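Local structure of SusD-like carbohydrate binding protein BF1063 (Bacteroides fragilis NCTC 9343, 3I4G) at residues I405-G408 against I409-T413; R318-T322 against I323-G327; V107-Q110 against N111-E114. The protein probably binds carbohydrate at the outer membrane of the bacterium. All coordinates share one frame; numbering follows the deposited sequence.

Contact 1 of 3, residues I405-G408 against I409-T413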
ATOM      1  N   ILE A 405     -22.314   0.080  17.903  1.00 16.39           N
ATOM      2  CA  ILE A 405     -21.432   1.202  17.729  1.00 14.35           C
ATOM      3  C   ILE A 405     -22.033   2.392  18.464  1.00 15.21           C
ATOM      4  O   ILE A 405     -23.219   2.691  18.316  1.00 18.03           O
ATOM      5  CB  ILE A 405     -21.284   1.538  16.257  1.00 14.56           C
ATOM      6  CG1 ILE A 405     -20.890   0.280  15.445  1.00 13.42           C
ATOM      7  CG2 ILE A 405     -20.298   2.687  16.086  1.00 13.89           C
ATOM      8  CD1 ILE A 405     -19.606  -0.371  15.890  1.00 12.47           C
ATOM      9  N   THR A 406     -21.222   3.011  19.304  1.00 12.60           N
ATOM     10  CA  THR A 406     -21.609   4.189  20.056  1.00 13.63           C
ATOM     11  C   THR A 406     -20.876   5.410  19.531  1.00 13.74           C
ATOM     12  O   THR A 406     -19.858   5.300  18.842  1.00 10.67           O
ATOM     13  CB  THR A 406     -21.247   4.063  21.530  1.00 13.92           C
ATOM     14  OG1 THR A 406     -19.822   4.022  21.691  1.00 15.78           O
ATOM     15  CG2 THR A 406     -21.880   2.808  22.151  1.00 17.83           C
ATOM     16  N   GLN A 407     -21.362   6.589  19.883  1.00 12.11           N
ATOM     17  CA  GLN A 407     -20.655   7.796  19.501  1.00 11.36           C
ATOM     18  C   GLN A 407     -19.247   7.791  20.114  1.00 11.86           C
ATOM     19  O   GLN A 407     -18.318   8.281  19.490  1.00 10.80           O
ATOM     20  CB  GLN A 407     -21.421   9.054  19.908  1.00 10.79           C
ATOM     21  CG  GLN A 407     -20.851  10.339  19.360  1.00 10.85           C
ATOM     22  CD  GLN A 407     -20.890  10.360  17.840  1.00 13.42           C
ATOM     23  OE1 GLN A 407     -21.928  10.056  17.251  1.00 12.13           O
ATOM     24  NE2 GLN A 407     -19.784  10.730  17.204  1.00 12.16           N
ATOM     25  N   GLY A 408     -19.066   7.238  21.309  1.00 11.64           N
ATOM     26  CA  GLY A 408     -17.748   7.136  21.912  1.00 10.91           C
ATOM     27  C   GLY A 408     -16.791   6.331  21.050  1.00 10.97           C
ATOM     28  O   GLY A 408     -15.612   6.691  20.890  1.00 10.51           O
ATOM     29  N   ILE A 409     -17.266   5.209  20.527  1.00 10.53           N
ATOM     30  CA  ILE A 409     -16.437   4.378  19.628  1.00 11.28           C
ATOM     31  C   ILE A 409     -16.113   5.136  18.347  1.00  9.92           C
ATOM     32  O   ILE A 409     -14.983   5.103  17.878  1.00 10.15           O
ATOM     33  CB  ILE A 409     -17.120   3.036  19.326  1.00  8.93           C
ATOM     34  CG1 ILE A 409     -17.111   2.173  20.576  1.00 13.24           C
ATOM     35  CG2 ILE A 409     -16.434   2.281  18.164  1.00 11.66           C
ATOM     36  CD1 ILE A 409     -18.043   0.946  20.504  1.00 16.35           C
ATOM     37  N   LEU A 410     -17.095   5.832  17.780  1.00  8.74           N
ATOM     38  CA  LEU A 410     -16.831   6.632  16.589  1.00  6.87           C
ATOM     39  C   LEU A 410     -15.781   7.688  16.902  1.00  8.35           C
ATOM     40  O   LEU A 410     -14.878   7.928  16.110  1.00  9.02           O
ATOM     41  CB  LEU A 410     -18.113   7.292  16.059  1.00  8.63           C
ATOM     42  CG  LEU A 410     -19.223   6.382  15.560  1.00  9.45           C
ATOM     43  CD1 LEU A 410     -20.480   7.179  15.258  1.00 11.24           C
ATOM     44  CD2 LEU A 410     -18.775   5.593  14.308  1.00 12.95           C
ATOM     45  N   ASP A 411     -15.897   8.344  18.051  1.00 10.38           N
ATOM     46  CA  ASP A 411     -14.972   9.412  18.409  1.00  9.83           C
ATOM     47  C   ASP A 411     -13.540   8.927  18.603  1.00 11.91           C
ATOM     48  O   ASP A 411     -12.604   9.649  18.267  1.00 11.60           O
ATOM     49  CB  ASP A 411     -15.487  10.150  19.646  1.00 11.24           C
ATOM     50  CG  ASP A 411     -16.714  10.979  19.340  1.00 10.93           C
ATOM     51  OD1 ASP A 411     -17.038  11.179  18.124  1.00 12.29           O
ATOM     52  OD2 ASP A 411     -17.350  11.451  20.311  1.00 12.82           O
ATOM     53  N   GLU A 412     -13.367   7.699  19.076  1.00 10.90           N
ATOM     54  CA  GLU A 412     -12.015   7.160  19.281  1.00 12.19           C
ATOM     55  C   GLU A 412     -11.420   6.576  17.985  1.00 12.15           C
ATOM     56  O   GLU A 412     -10.237   6.267  17.941  1.00 13.31           O
ATOM     57  CB  GLU A 412     -11.988   6.118  20.416  1.00 13.74           C
ATOM     58  CG  GLU A 412     -12.602   4.822  20.086  1.00 17.61           C
ATOM     59  CD  GLU A 412     -12.561   3.782  21.237  1.00 17.03           C
ATOM     60  OE1 GLU A 412     -11.704   3.898  22.139  1.00 25.96           O
ATOM     61  OE2 GLU A 412     -13.390   2.851  21.186  1.00 28.95           O
ATOM     62  N   THR A 413     -12.229   6.384  16.951  1.00  9.39           N
ATOM     63  CA  THR A 413     -11.772   5.731  15.736  1.00  9.27           C
ATOM     64  C   THR A 413     -11.862   6.662  14.534  1.00  8.59           C
ATOM     65  O   THR A 413     -10.953   7.443  14.273  1.00  9.60           O
ATOM     66  CB  THR A 413     -12.532   4.398  15.471  1.00 10.14           C
ATOM     67  OG1 THR A 413     -13.959   4.614  15.371  1.00  9.49           O
ATOM     68  CG2 THR A 413     -12.258   3.357  16.568  1.00 10.35           C
TER
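Thr406 caps the short helix 407-412: its OG1 accepts the backbone N-H of Ile409 at 3.0 Å from Ile409 N, an N-cap bond close to straight at 162°. The hydroxyl can do this because it sits between the backbone N and the carbonyl carbon (chi1 66°), facing the opening turn. The Ile409 side chain lies beside the cap, its CG1 3.5 Å from Thr406 OG1. The helical backbone bonds follow at once: Leu410 N to Thr406 O, Asp411 N to Gln407 O at 2.8 Å, and Glu412 N to Gly408 O.

A second polar link joins side chains one turn apart. Gln407 bends at chi2, bringing NE2 back to within 2.9 Å of Asp411 OD1. That oxygen lies almost in the amide plane of Gln407, yet the amide reaches the carboxylate from above its plane; the two flat groups stand 52° apart. Val428 O takes a second bond from Gln407 NE2, and Asn415 ND2 gives one to Asp411 OD1, so neither end depends on the other alone.

The apolar contacts gather round Ile405. Its CG2 meets Leu410 CD2 at 3.7 Å, the two side chains crossing at about a right angle, and lies 4.4 Å from Ile409 CG2.

Ile405 and Ile409 both rest on Leu398 of helix 387-400, while Ile405 and Leu410 share Leu436 of helix 433-447, placing this short helix against both longer ones.

Contact 2 of 3, residues R318-T322 against I323-G327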
ATOM      1  N   ARG A 318      -7.123  16.290   2.511  1.00  8.26           N
ATOM      2  CA  ARG A 318      -6.304  15.144   2.056  1.00  8.19           C
ATOM      3  C   ARG A 318      -6.216  15.035   0.548  1.00  7.92           C
ATOM      4  O   ARG A 318      -5.276  14.379   0.067  1.00  7.69           O
ATOM      5  CB  ARG A 318      -6.834  13.834   2.658  1.00  7.55           C
ATOM      6  CG  ARG A 318      -6.555  13.758   4.147  1.00  7.98           C
ATOM      7  CD  ARG A 318      -7.253  12.619   4.813  1.00  8.91           C
ATOM      8  NE  ARG A 318      -8.696  12.880   4.934  1.00  8.10           N
ATOM      9  CZ  ARG A 318      -9.559  12.070   5.526  1.00  7.71           C
ATOM     10  NH1 ARG A 318      -9.159  10.949   6.100  1.00  8.57           N
ATOM     11  NH2 ARG A 318     -10.849  12.400   5.550  1.00  8.61           N
ATOM     12  N   LEU A 319      -7.128  15.681  -0.200  1.00  6.94           N
ATOM     13  CA  LEU A 319      -7.011  15.636  -1.659  1.00  7.77           C
ATOM     14  C   LEU A 319      -5.737  16.344  -2.086  1.00  8.12           C
ATOM     15  O   LEU A 319      -4.848  15.731  -2.663  1.00  7.75           O
ATOM     16  CB  LEU A 319      -8.243  16.270  -2.280  1.00  8.58           C
ATOM     17  CG  LEU A 319      -8.437  16.192  -3.793  1.00  7.52           C
ATOM     18  CD1 LEU A 319      -9.904  16.519  -4.113  1.00  9.79           C
ATOM     19  CD2 LEU A 319      -7.475  17.110  -4.572  1.00  8.82           C
ATOM     20  N   ASP A 320      -5.597  17.628  -1.736  1.00  7.54           N
ATOM     21  CA  ASP A 320      -4.375  18.337  -2.090  1.00  7.62           C
ATOM     22  C   ASP A 320      -3.157  17.755  -1.385  1.00  8.39           C
ATOM     23  O   ASP A 320      -2.052  17.858  -1.925  1.00  9.66           O
ATOM     24  CB  ASP A 320      -4.514  19.860  -1.794  1.00  8.47           C
ATOM     25  CG  ASP A 320      -5.292  20.615  -2.855  1.00 10.69           C
ATOM     26  OD1 ASP A 320      -5.163  20.244  -4.052  1.00 10.02           O
ATOM     27  OD2 ASP A 320      -5.987  21.613  -2.488  1.00 11.87           O
ATOM     28  N   TYR A 321      -3.303  17.146  -0.212  1.00  7.36           N
ATOM     29  CA  TYR A 321      -2.122  16.518   0.406  1.00  7.84           C
ATOM     30  C   TYR A 321      -1.621  15.298  -0.375  1.00  8.05           C
ATOM     31  O   TYR A 321      -0.455  14.977  -0.336  1.00  8.30           O
ATOM     32  CB  TYR A 321      -2.384  16.039   1.829  1.00  8.49           C
ATOM     33  CG  TYR A 321      -2.746  17.119   2.837  1.00  8.82           C
ATOM     34  CD1 TYR A 321      -2.280  18.401   2.716  1.00  8.44           C
ATOM     35  CD2 TYR A 321      -3.476  16.809   3.988  1.00  8.60           C
ATOM     36  CE1 TYR A 321      -2.592  19.388   3.667  1.00  8.00           C
ATOM     37  CE2 TYR A 321      -3.806  17.771   4.931  1.00  8.59           C
ATOM     38  CZ  TYR A 321      -3.363  19.053   4.760  1.00  9.06           C
ATOM     39  OH  TYR A 321      -3.658  20.059   5.684  1.00 10.23           O
ATOM     40  N   THR A 322      -2.521  14.638  -1.081  1.00  8.18           N
ATOM     41  CA  THR A 322      -2.222  13.347  -1.710  1.00  8.63           C
ATOM     42  C   THR A 322      -1.938  13.394  -3.195  1.00  8.26           C
ATOM     43  O   THR A 322      -1.059  12.637  -3.669  1.00  7.78           O
ATOM     44  CB  THR A 322      -3.370  12.386  -1.419  1.00  8.33           C
ATOM     45  OG1 THR A 322      -3.525  12.295   0.021  1.00  8.88           O
ATOM     46  CG2 THR A 322      -3.104  10.990  -1.950  1.00  9.45           C
ATOM     47  N   ILE A 323      -2.634  14.262  -3.922  1.00  7.22           N
ATOM     48  CA  ILE A 323      -2.495  14.337  -5.376  1.00  7.91           C
ATOM     49  C   ILE A 323      -2.347  15.759  -5.833  1.00  8.77           C
ATOM     50  O   ILE A 323      -2.708  16.696  -5.096  1.00  9.19           O
ATOM     51  CB  ILE A 323      -3.726  13.653  -6.090  1.00  8.99           C
ATOM     52  CG1 ILE A 323      -5.034  14.421  -5.855  1.00  9.57           C
ATOM     53  CG2 ILE A 323      -3.853  12.219  -5.628  1.00  9.44           C
ATOM     54  CD1 ILE A 323      -6.251  13.846  -6.612  1.00 10.34           C
ATOM     55  N   TYR A 324      -1.831  15.951  -7.048  1.00  7.48           N
ATOM     56  CA  TYR A 324      -1.801  17.295  -7.668  1.00  8.00           C
ATOM     57  C   TYR A 324      -2.234  17.146  -9.130  1.00  9.36           C
ATOM     58  O   TYR A 324      -2.468  16.017  -9.629  1.00  8.21           O
ATOM     59  CB  TYR A 324      -0.474  18.046  -7.429  1.00  7.77           C
ATOM     60  CG  TYR A 324       0.785  17.445  -7.998  1.00  7.75           C
ATOM     61  CD1 TYR A 324       1.495  16.510  -7.270  1.00  8.02           C
ATOM     62  CD2 TYR A 324       1.321  17.887  -9.192  1.00  7.88           C
ATOM     63  CE1 TYR A 324       2.680  16.001  -7.721  1.00  8.89           C
ATOM     64  CE2 TYR A 324       2.507  17.364  -9.672  1.00  8.07           C
ATOM     65  CZ  TYR A 324       3.166  16.422  -8.939  1.00  7.72           C
ATOM     66  OH  TYR A 324       4.346  15.903  -9.422  1.00  8.88           O
ATOM     67  N   TYR A 325      -2.393  18.290  -9.791  1.00  8.23           N
ATOM     68  CA  TYR A 325      -3.105  18.413 -11.061  1.00  7.29           C
ATOM     69  C   TYR A 325      -2.678  19.710 -11.727  1.00  7.63           C
ATOM     70  O   TYR A 325      -1.941  20.505 -11.131  1.00  8.58           O
ATOM     71  CB  TYR A 325      -4.626  18.405 -10.802  1.00  7.39           C
ATOM     72  CG  TYR A 325      -4.985  19.221  -9.574  1.00  7.68           C
ATOM     73  CD1 TYR A 325      -5.077  20.589  -9.651  1.00  8.69           C
ATOM     74  CD2 TYR A 325      -5.200  18.624  -8.339  1.00  8.56           C
ATOM     75  CE1 TYR A 325      -5.318  21.353  -8.543  1.00  8.65           C
ATOM     76  CE2 TYR A 325      -5.474  19.417  -7.200  1.00  9.05           C
ATOM     77  CZ  TYR A 325      -5.541  20.776  -7.318  1.00  9.39           C
ATOM     78  OH  TYR A 325      -5.776  21.548  -6.190  1.00 10.46           O
ATOM     79  N   ASN A 326      -3.127  19.938 -12.944  1.00  8.37           N
ATOM     80  CA  ASN A 326      -2.777  21.132 -13.690  1.00  7.40           C
ATOM     81  C   ASN A 326      -3.083  22.380 -12.898  1.00  8.78           C
ATOM     82  O   ASN A 326      -4.192  22.544 -12.403  1.00  9.31           O
ATOM     83  CB  ASN A 326      -3.536  21.159 -15.021  1.00  8.28           C
ATOM     84  CG  ASN A 326      -3.049  22.233 -15.941  1.00  8.58           C
ATOM     85  OD1 ASN A 326      -1.835  22.439 -16.038  1.00  8.66           O
ATOM     86  ND2 ASN A 326      -3.952  22.889 -16.680  1.00  9.09           N
ATOM     87  N   GLY A 327      -2.087  23.256 -12.803  1.00  9.24           N
ATOM     88  CA  GLY A 327      -2.230  24.511 -12.060  1.00  9.27           C
ATOM     89  C   GLY A 327      -1.839  24.495 -10.618  1.00 10.41           C
ATOM     90  O   GLY A 327      -1.644  25.548 -10.025  1.00 11.12           O
TER
HETATM   91  O   HOH W   1      -2.660  19.455  -5.046  1.00  8.78           O
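Ile323, the first residue to leave the helical backbone angles, is still tied to helix 317-322: its N-H reaches Leu319 O at 2.9 Å from Ile323 N, nearly along the C=O axis. Leu319 O also accepts from Thr322 N, so two donors grip this last-turn carbonyl. The side chain of Ile323 stays close to the same residue. With CG1 between the backbone N and the carbonyl carbon (chi1 67°), that branch lies 3.9 Å from Leu319 CD2. The carbonyl of Ile323 is joined back to the helix by a water, which donates one hydrogen to Ile323 O and the other to Asp320 OD1, each oxygen 2.8 Å from the water.

At the next residue, Tyr324, the backbone pairs with Met361 of the neighbouring strand 360-362.

Tyr325 returns to the helix. Its OH donates to Asp320 OD1 over a short 2.6 Å, meeting the syn lone pair of that oxygen. The carboxylate oxygen sits at the ring edge, near the ring plane, although the carboxylate itself is turned 39° from the ring. Phenol and water thus share Asp320 OD1, which probably helps fix the rotation of the carboxylate. Beside this polar end, Tyr325 CE2 comes 4.0 Å from Leu319 CD2, so one methyl of Leu319 touches both Ile323 and Tyr325. Phe360 of strand 360-362 lies against both Ile323 and Tyr325.

The arrangement is a direct helix-to-strand junction, its segment axes 81° apart: the chain leaves the helix and immediately becomes one strand of an antiparallel pair with 360-362.

Contact 3 of 3, residues V107-Q110 against N111-E114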
ATOM      1  N   VAL A 107      16.296 -22.064  12.143  0.70 10.18           N
ATOM      2  CA  VAL A 107      16.989 -23.310  12.459  0.70 10.99           C
ATOM      3  C   VAL A 107      18.357 -23.005  13.054  0.70 10.11           C
ATOM      4  O   VAL A 107      18.711 -23.490  14.120  0.70  9.74           O
ATOM      5  CB  VAL A 107      17.177 -24.182  11.207  0.70 10.70           C
ATOM      6  CG1 VAL A 107      18.133 -25.355  11.504  0.70 12.30           C
ATOM      7  CG2 VAL A 107      15.837 -24.666  10.687  0.70 18.30           C
ATOM      8  N   GLY A 108      19.124 -22.172  12.371  1.00 10.44           N
ATOM      9  CA  GLY A 108      20.497 -21.885  12.760  1.00 11.00           C
ATOM     10  C   GLY A 108      20.658 -21.297  14.143  1.00 11.23           C
ATOM     11  O   GLY A 108      21.617 -21.606  14.842  1.00 11.08           O
ATOM     12  N   ILE A 109      19.712 -20.454  14.571  1.00  9.06           N
ATOM     13  CA  ILE A 109      19.826 -19.778  15.864  1.00  9.94           C
ATOM     14  C   ILE A 109      19.382 -20.633  17.052  1.00  8.79           C
ATOM     15  O   ILE A 109      19.717 -20.310  18.200  1.00  9.50           O
ATOM     16  CB  ILE A 109      19.023 -18.437  15.842  1.00  9.98           C
ATOM     17  CG1 ILE A 109      19.587 -17.475  16.882  1.00 10.90           C
ATOM     18  CG2 ILE A 109      17.536 -18.685  16.044  1.00 10.69           C
ATOM     19  CD1 ILE A 109      18.978 -16.059  16.787  1.00 14.70           C
ATOM     20  N   GLN A 110      18.705 -21.747  16.801  1.00  8.29           N
ATOM     21  CA  GLN A 110      18.095 -22.495  17.892  1.00  9.08           C
ATOM     22  C   GLN A 110      19.024 -22.876  19.004  1.00  7.79           C
ATOM     23  O   GLN A 110      18.632 -22.897  20.171  1.00  8.53           O
ATOM     24  CB  GLN A 110      17.465 -23.806  17.374  1.00 10.40           C
ATOM     25  CG  GLN A 110      16.135 -23.691  16.765  1.00 13.74           C
ATOM     26  CD  GLN A 110      15.649 -25.004  16.166  1.00 12.26           C
ATOM     27  OE1 GLN A 110      16.065 -26.101  16.567  1.00 10.49           O
ATOM     28  NE2 GLN A 110      14.744 -24.893  15.180  1.00 18.71           N
ATOM     29  N   ASN A 111      20.254 -23.264  18.681  1.00  6.80           N
ATOM     30  CA  ASN A 111      21.172 -23.755  19.680  1.00  7.04           C
ATOM     31  C   ASN A 111      22.118 -22.705  20.266  1.00  6.51           C
ATOM     32  O   ASN A 111      22.998 -23.056  21.049  1.00  6.16           O
ATOM     33  CB  ASN A 111      21.957 -24.962  19.109  1.00  5.44           C
ATOM     34  CG  ASN A 111      21.053 -26.137  18.802  1.00  7.71           C
ATOM     35  OD1 ASN A 111      19.951 -26.236  19.367  1.00  9.54           O
ATOM     36  ND2 ASN A 111      21.537 -27.066  17.995  1.00  6.66           N
ATOM     37  N   SER A 112      21.933 -21.445  19.869  0.50  7.45           N
ATOM     38  CA  SER A 112      22.780 -20.358  20.375  0.50  7.18           C
ATOM     39  C   SER A 112      22.384 -19.968  21.791  0.50  7.57           C
ATOM     40  O   SER A 112      21.225 -20.169  22.194  0.50  6.29           O
ATOM     41  CB  SER A 112      22.678 -19.137  19.474  0.50  8.40           C
ATOM     42  OG  SER A 112      21.382 -18.569  19.514  0.50  8.43           O
ATOM     43  N   SER A 113      23.327 -19.364  22.524  1.00  6.65           N
ATOM     44  CA  SER A 113      23.108 -18.983  23.909  1.00  5.25           C
ATOM     45  C   SER A 113      21.790 -18.243  24.074  1.00  4.88           C
ATOM     46  O   SER A 113      21.447 -17.364  23.306  1.00  6.97           O
ATOM     47  CB  SER A 113      24.231 -18.079  24.355  1.00  7.44           C
ATOM     48  OG  SER A 113      25.474 -18.740  24.234  1.00  9.82           O
ATOM     49  N   GLU A 114      21.084 -18.574  25.153  1.00  6.61           N
ATOM     50  CA  GLU A 114      19.836 -17.900  25.431  1.00  6.37           C
ATOM     51  C   GLU A 114      20.067 -16.474  25.897  1.00  5.60           C
ATOM     52  O   GLU A 114      20.977 -16.219  26.676  1.00  7.92           O
ATOM     53  CB  GLU A 114      19.116 -18.660  26.528  1.00  6.23           C
ATOM     54  CG  GLU A 114      18.731 -20.099  26.151  1.00  7.45           C
ATOM     55  CD  GLU A 114      17.689 -20.208  25.062  1.00  9.20           C
ATOM     56  OE1 GLU A 114      16.655 -19.491  25.094  1.00  9.62           O
ATOM     57  OE2 GLU A 114      17.894 -21.023  24.141  1.00  8.70           O
TER
HETATM   58  O   HOH W   2      20.798 -24.371  15.890  1.00 17.92           O
HETATM   59  O   HOH W   3      22.813 -22.034  17.078  1.00 24.24           O
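A type I beta turn from Ile109 to Ser112 carries the chain away from helix 86-109, closed by the backbone bond from Ser112 N to Ile109 O at 3.0 Å. Ser112 is modelled in two conformers; in the one described here its hydroxyl adds a shorter bond to the same carbonyl, Ser112 OG to Ile109 O at 2.7 Å.

In this conformer the two donors come from different directions: OG lies in the carbonyl plane, on a lone pair, whereas the N-H arrives from above it, 51° out of the plane. OG folds back this way by standing between its own backbone N and carbonyl carbon (chi1 66°), where it also lies 3.4 Å from Ile109 CG1.

Two waters bridge carbonyls of the last turn to Asn111 N. One donates to Val107 O at 2.9 Å and accepts from Asn111 N at 3.1 Å. An i to i+4 helical bond would join that pair, and the water probably replaces it, while Val107 O also accepts from Gln110 N. The other donates to Gly108 O at 2.6 Å from the water and takes a weak bond from the same Asn111 N.

Beyond the turn, Lys118 of helix 116-139 draws the loop together, its NZ bonding to Gln110 O and Ser112 O and forming a salt bridge with Glu114 OE2. Ile109 packs on Ile122 and Lys118 of that helix and on Trp18, so the turn links helices 86-109 and 116-139.

Each contact includes a helix end, but in different settings. Contact 1 starts a helix and contacts 2 and 3 finish one, the former passing into a strand and the latter into a loop. Contact 2 is buried, contact 1 partly buried, and contact 3 is at the surface. The chemistry follows: contact 2 combines apolar packing with a phenol-carboxylate bond and one bridging water, contact 1 combines a capping hydroxyl and a glutamine-aspartate bond with apolar packing of Ile405, and contact 3 relies on backbone carbonyls, a serine and waters. Nearest atoms of contacts 1 and 2 are about 9 Å apart; those of contact 3 lie about 37 Å from contact 1 and about 40 Å from contact 2.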